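Local coordinates for hypothetical protein PP5205 (PDB 2G2X) that is of unknown function but, as an EVE-domain protein related to the PUA and ASCH families, may bind nucleic acid, possibly through a modified base, at residues 65-70 with 96-101; 60-65 with 103-108. All coordinates share one frame; numbering follows the deposited sequence.

Interaction 1 of 2, residues 65-70 with 96-101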
loop_
_atom_site.group_PDB
_atom_site.type_symbol
_atom_site.label_atom_id
_atom_site.label_comp_id
_atom_site.label_asym_id
_atom_site.label_seq_id
_atom_site.Cartn_x
_atom_site.Cartn_y
_atom_site.Cartn_z
ATOM N N ILE A 65 5.111 -5.939 -6.279
ATOM C CA ILE A 65 5.165 -4.896 -7.298
ATOM C C ILE A 65 5.496 -5.531 -8.644
ATOM O O ILE A 65 6.535 -6.179 -8.782
ATOM C CB ILE A 65 6.256 -3.857 -6.981
ATOM C CG1 ILE A 65 6.044 -3.290 -5.574
ATOM C CG2 ILE A 65 6.234 -2.749 -8.024
ATOM C CD1 ILE A 65 4.661 -2.688 -5.354
ATOM N N THR A 66 4.615 -5.344 -9.628
ATOM C CA THR A 66 4.822 -5.902 -10.964
ATOM C C THR A 66 5.235 -4.846 -11.984
ATOM O O THR A 66 5.541 -5.173 -13.123
ATOM C CB THR A 66 3.552 -6.636 -11.495
ATOM O OG1 THR A 66 2.419 -5.758 -11.438
ATOM C CG2 THR A 66 3.278 -7.886 -10.676
ATOM N N ARG A 67 5.225 -3.581 -11.578
ATOM C CA ARG A 67 5.648 -2.486 -12.455
ATOM C C ARG A 67 6.073 -1.280 -11.622
ATOM O O ARG A 67 5.286 -0.740 -10.841
ATOM C CB ARG A 67 4.539 -2.062 -13.427
ATOM C CG ARG A 67 5.042 -1.024 -14.433
ATOM C CD ARG A 67 3.979 -0.462 -15.394
ATOM N NE ARG A 67 4.607 0.524 -16.274
ATOM C CZ ARG A 67 3.967 1.339 -17.111
ATOM N NH1 ARG A 67 2.645 1.312 -17.210
ATOM N NH2 ARG A 67 4.665 2.192 -17.844
ATOM N N ALA A 68 7.322 -0.863 -11.794
ATOM C CA ALA A 68 7.860 0.271 -11.053
ATOM C C ALA A 68 7.105 1.553 -11.387
ATOM O O ALA A 68 6.344 1.611 -12.351
ATOM C CB ALA A 68 9.350 0.432 -11.348
ATOM N N ALA A 69 7.332 2.583 -10.585
ATOM C CA ALA A 69 6.653 3.860 -10.760
ATOM C C ALA A 69 6.612 4.413 -12.184
ATOM O O ALA A 69 7.611 4.402 -12.910
ATOM C CB ALA A 69 7.268 4.907 -9.816
ATOM N N TYR A 70 5.427 4.880 -12.569
ATOM C CA TYR A 70 5.189 5.507 -13.859
ATOM C C TYR A 70 4.089 6.549 -13.617
ATOM O O TYR A 70 3.368 6.466 -12.619
ATOM C CB TYR A 70 4.754 4.478 -14.907
ATOM C CG TYR A 70 3.441 3.787 -14.637
ATOM C CD1 TYR A 70 3.344 2.782 -13.674
ATOM C CD2 TYR A 70 2.305 4.100 -15.382
ATOM C CE1 TYR A 70 2.153 2.100 -13.462
ATOM C CE2 TYR A 70 1.103 3.422 -15.180
ATOM C CZ TYR A 70 1.036 2.421 -14.221
ATOM O OH TYR A 70 -0.138 1.723 -14.037
ATOM N N ALA A 96 2.206 5.914 -10.097
ATOM C CA ALA A 96 1.457 4.727 -9.737
ATOM C C ALA A 96 2.392 3.551 -9.943
ATOM O O ALA A 96 3.471 3.703 -10.513
ATOM C CB ALA A 96 0.232 4.586 -10.635
ATOM N N VAL A 97 1.992 2.386 -9.452
ATOM C CA VAL A 97 2.768 1.169 -9.641
ATOM C C VAL A 97 1.714 0.101 -9.839
ATOM O O VAL A 97 0.562 0.306 -9.463
ATOM C CB VAL A 97 3.639 0.812 -8.402
ATOM C CG1 VAL A 97 4.707 1.879 -8.189
ATOM C CG2 VAL A 97 2.766 0.656 -7.164
ATOM N N ASP A 98 2.085 -1.021 -10.448
ATOM C CA ASP A 98 1.131 -2.100 -10.648
ATOM C C ASP A 98 1.473 -3.219 -9.681
ATOM O O ASP A 98 2.648 -3.493 -9.425
ATOM C CB ASP A 98 1.171 -2.610 -12.093
ATOM C CG ASP A 98 0.592 -1.610 -13.081
ATOM O OD1 ASP A 98 -0.167 -0.713 -12.652
ATOM O OD2 ASP A 98 0.889 -1.727 -14.287
ATOM N N VAL A 99 0.449 -3.877 -9.151
ATOM C CA VAL A 99 0.666 -4.936 -8.179
ATOM C C VAL A 99 -0.025 -6.242 -8.530
ATOM O O VAL A 99 -0.898 -6.293 -9.397
ATOM C CB VAL A 99 0.166 -4.501 -6.784
ATOM C CG1 VAL A 99 0.804 -3.173 -6.392
ATOM C CG2 VAL A 99 -1.361 -4.387 -6.788
ATOM N N ALA A 100 0.377 -7.301 -7.837
ATOM C CA ALA A 100 -0.207 -8.613 -8.035
ATOM C C ALA A 100 -0.292 -9.288 -6.676
ATOM O O ALA A 100 0.497 -9.001 -5.768
ATOM C CB ALA A 100 0.639 -9.438 -8.996
ATOM N N HIS A 101 -1.267 -10.175 -6.548
ATOM C CA HIS A 101 -1.518 -10.902 -5.316
ATOM C C HIS A 101 -0.473 -11.960 -5.024
ATOM O O HIS A 101 -0.003 -12.648 -5.927
ATOM C CB HIS A 101 -2.889 -11.580 -5.395
ATOM C CG HIS A 101 -3.200 -12.463 -4.225
ATOM N ND1 HIS A 101 -3.863 -12.012 -3.105
ATOM C CD2 HIS A 101 -2.957 -13.780 -4.013
ATOM C CE1 HIS A 101 -4.021 -13.011 -2.256
ATOM N NE2 HIS A 101 -3.481 -14.096 -2.783
HETATM O O HOH W 1 0.826 -0.424 -16.518
#
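Tyr70 and Asp98 meet through their polar ends: the phenol OH donates to Asp98 OD1 over 2.8 Å, reaching it on the syn side but 28° out of the carboxylate plane. The ring gets there because chi1 of 64° sets CG between the backbone N and carbonyl carbon of Tyr70, which swings the ring back across the neighbouring strand, with Ala96 CB over one face. Arg67 runs fully extended beside the aspartate. Its NH1 is 4.6 Å from Asp98 OD2, too far for a salt bridge, and a water closes the gap, accepting from NH1 and donating to OD2; the guanidinium covers the opposite face of the Tyr70 ring from Ala96 CB. The two strands pair antiparallel, but with an irregular register. Thr66 and Arg67 both face Asp98, a classic beta bulge where strand 58-71 turns a corner in the mixed sheet of this PUA-like EVE domain. Asp98 O takes a 2.7 Å bond from Thr66 N and a weak one from Arg67 N, while Asp98 N donates to Arg67 O. A second register shift precedes the pair Tyr70–Ala96, joined by two bonds. Apolar contacts occupy the other face, where Ile65 CD1 lies 4.0 Å from Val99 CG1 and Phe47 touches both residues. At the bulge, Thr66 CG2 presses on Ala100 CB at 3.5 Å, and its OG1 is hydrogen-bonded to Glu23 of the adjoining strand 23-26.

Interaction 2 of 2, residues 60-65 with 103-108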
loop_
_atom_site.group_PDB
_atom_site.type_symbol
_atom_site.label_atom_id
_atom_site.label_comp_id
_atom_site.label_asym_id
_atom_site.label_seq_id
_atom_site.Cartn_x
_atom_site.Cartn_y
_atom_site.Cartn_z
ATOM N N ALA A 60 -4.063 -7.596 5.841
ATOM C CA ALA A 60 -4.847 -8.716 5.327
ATOM C C ALA A 60 -4.081 -9.706 4.457
ATOM O O ALA A 60 -4.563 -10.817 4.204
ATOM C CB ALA A 60 -6.054 -8.186 4.562
ATOM N N GLY A 61 -2.896 -9.316 3.998
ATOM C CA GLY A 61 -2.121 -10.218 3.169
ATOM C C GLY A 61 -0.865 -9.631 2.561
ATOM O O GLY A 61 -0.404 -8.557 2.957
ATOM N N ILE A 62 -0.310 -10.343 1.587
ATOM C CA ILE A 62 0.909 -9.908 0.924
ATOM C C ILE A 62 0.706 -9.828 -0.577
ATOM O O ILE A 62 0.008 -10.656 -1.159
ATOM C CB ILE A 62 2.071 -10.890 1.198
ATOM C CG1 ILE A 62 2.317 -10.980 2.705
ATOM C CG2 ILE A 62 3.333 -10.437 0.449
ATOM C CD1 ILE A 62 3.287 -12.084 3.115
ATOM N N ALA A 63 1.321 -8.825 -1.191
ATOM C CA ALA A 63 1.249 -8.635 -2.633
ATOM C C ALA A 63 2.634 -8.198 -3.101
ATOM O O ALA A 63 3.514 -7.936 -2.277
ATOM C CB ALA A 63 0.201 -7.574 -2.981
ATOM N N ARG A 64 2.828 -8.113 -4.414
ATOM C CA ARG A 64 4.120 -7.720 -4.961
ATOM C C ARG A 64 4.013 -6.656 -6.052
ATOM O O ARG A 64 2.966 -6.493 -6.674
ATOM C CB ARG A 64 4.841 -8.950 -5.523
ATOM C CG ARG A 64 4.166 -9.587 -6.736
ATOM C CD ARG A 64 5.006 -10.737 -7.291
ATOM N NE ARG A 64 4.473 -11.259 -8.549
ATOM C CZ ARG A 64 3.322 -11.918 -8.657
ATOM N NH1 ARG A 64 2.583 -12.141 -7.579
ATOM N NH2 ARG A 64 2.904 -12.351 -9.842
ATOM N N ILE A 65 5.111 -5.939 -6.279
ATOM C CA ILE A 65 5.165 -4.896 -7.298
ATOM C C ILE A 65 5.496 -5.531 -8.644
ATOM O O ILE A 65 6.535 -6.179 -8.782
ATOM C CB ILE A 65 6.256 -3.857 -6.981
ATOM C CG1 ILE A 65 6.044 -3.290 -5.574
ATOM C CG2 ILE A 65 6.234 -2.749 -8.024
ATOM C CD1 ILE A 65 4.661 -2.688 -5.354
ATOM N N GLN A 103 -0.423 -13.487 -1.295
ATOM C CA GLN A 103 -1.083 -14.319 -0.297
ATOM C C GLN A 103 -2.152 -13.561 0.474
ATOM O O GLN A 103 -2.027 -12.362 0.731
ATOM C CB GLN A 103 -0.042 -14.870 0.692
ATOM C CG GLN A 103 -0.408 -16.199 1.353
ATOM C CD GLN A 103 0.593 -16.611 2.427
ATOM O OE1 GLN A 103 0.866 -17.799 2.624
ATOM N NE2 GLN A 103 1.135 -15.629 3.137
ATOM N N THR A 104 -3.214 -14.264 0.833
ATOM C CA THR A 104 -4.275 -13.658 1.619
ATOM C C THR A 104 -4.282 -14.380 2.960
ATOM O O THR A 104 -4.487 -15.593 3.010
ATOM C CB THR A 104 -5.660 -13.804 0.938
ATOM O OG1 THR A 104 -6.700 -13.623 1.912
ATOM C CG2 THR A 104 -5.799 -15.165 0.315
ATOM N N PHE A 105 -4.030 -13.642 4.039
ATOM C CA PHE A 105 -4.015 -14.243 5.372
ATOM C C PHE A 105 -5.401 -14.741 5.759
ATOM O O PHE A 105 -6.405 -14.100 5.443
ATOM C CB PHE A 105 -3.536 -13.236 6.416
ATOM C CG PHE A 105 -2.147 -12.712 6.167
ATOM C CD1 PHE A 105 -1.256 -13.408 5.347
ATOM C CD2 PHE A 105 -1.715 -11.542 6.779
ATOM C CE1 PHE A 105 0.044 -12.947 5.144
ATOM C CE2 PHE A 105 -0.411 -11.065 6.585
ATOM C CZ PHE A 105 0.469 -11.772 5.766
ATOM N N PRO A 106 -5.475 -15.885 6.461
ATOM C CA PRO A 106 -6.758 -16.461 6.889
ATOM C C PRO A 106 -7.500 -15.468 7.776
ATOM O O PRO A 106 -8.722 -15.321 7.700
ATOM C CB PRO A 106 -6.341 -17.709 7.677
ATOM C CG PRO A 106 -4.985 -18.048 7.135
ATOM C CD PRO A 106 -4.346 -16.693 6.956
ATOM N N ARG A 107 -6.737 -14.792 8.624
ATOM C CA ARG A 107 -7.291 -13.808 9.535
ATOM C C ARG A 107 -6.462 -12.536 9.462
ATOM O O ARG A 107 -5.227 -12.579 9.472
ATOM C CB ARG A 107 -7.283 -14.351 10.968
ATOM C CG ARG A 107 -8.134 -15.605 11.170
ATOM C CD ARG A 107 -8.039 -16.098 12.608
ATOM N NE ARG A 107 -6.657 -16.395 12.990
ATOM C CZ ARG A 107 -5.950 -17.423 12.526
ATOM N NH1 ARG A 107 -6.491 -18.271 11.657
ATOM N NH2 ARG A 107 -4.695 -17.601 12.927
ATOM N N VAL A 108 -7.153 -11.408 9.383
ATOM C CA VAL A 108 -6.496 -10.112 9.323
ATOM C C VAL A 108 -5.665 -9.901 10.580
ATOM O O VAL A 108 -6.095 -10.250 11.679
ATOM C CB VAL A 108 -7.533 -8.966 9.240
ATOM C CG1 VAL A 108 -6.842 -7.622 9.452
ATOM C CG2 VAL A 108 -8.255 -9.004 7.894
HETATM O O HOH W 2 -6.849 -11.441 5.472
#
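With chi1 at -60°, Phe105 carries its CG beside its own backbone N and opposite the carbonyl carbon, a setting that lays the ring over Gly61 on the partner strand. In Ile62, CG1 lies anti to the carbonyl carbon (chi1 -59°) and reaches the ring obliquely, 3.7 Å from Phe105 CZ. The two segments form an antiparallel pair between strands 58-71 and 95-110, neighbours in the mixed sheet of the EVE domain. Gly61 stands opposite Thr104 in a non-hydrogen-bonded pair, and its CA sits 3.7 Å from the Phe105 ring centroid, only 3° off the normal, as a CH-pi contact. Gly61 CA lies 3.2 Å from Gln103 O, a CA-H...O contact, where the strands run close. Ile62 and Gln103 exchange two hydrogen bonds, Ile62 N to Gln103 O and Gln103 N to Ile62 O. On its other flank, strand 58-71 has a classic beta bulge, in which Ala60 and Gly61 both face Phe49. Past Phe105 the chain turns a corner and returns Val108 CG2 to within 4.1 Å of Ala60 CB. Ala60 O is gripped twice: Phe105 N donates to it over 2.9 Å, and a water donates both to Ala60 O and to Phe105 O, at 2.7 Å each.

From the N terminus, the chain reaches 60-65 first and runs straight into 65-70, the two segments sharing Ile65. After an excursion of 25 residues, almost all of it without regular structure, 96-101 returns antiparallel and closes the inner loop as interaction 1; continuing to 103-108, the same strand closes the wider loop as interaction 2. The contacts are thus nested, with no crossing, and their centres lie about 16 Å apart along a single strand pair. Between them Arg64 N probably bonds to Ala100 O, which is consistent with continuous pairing from one contact to the other. Both contacts touch strand 46-51 and helix 15-21; interaction 1 also adjoins edge strand 23-26.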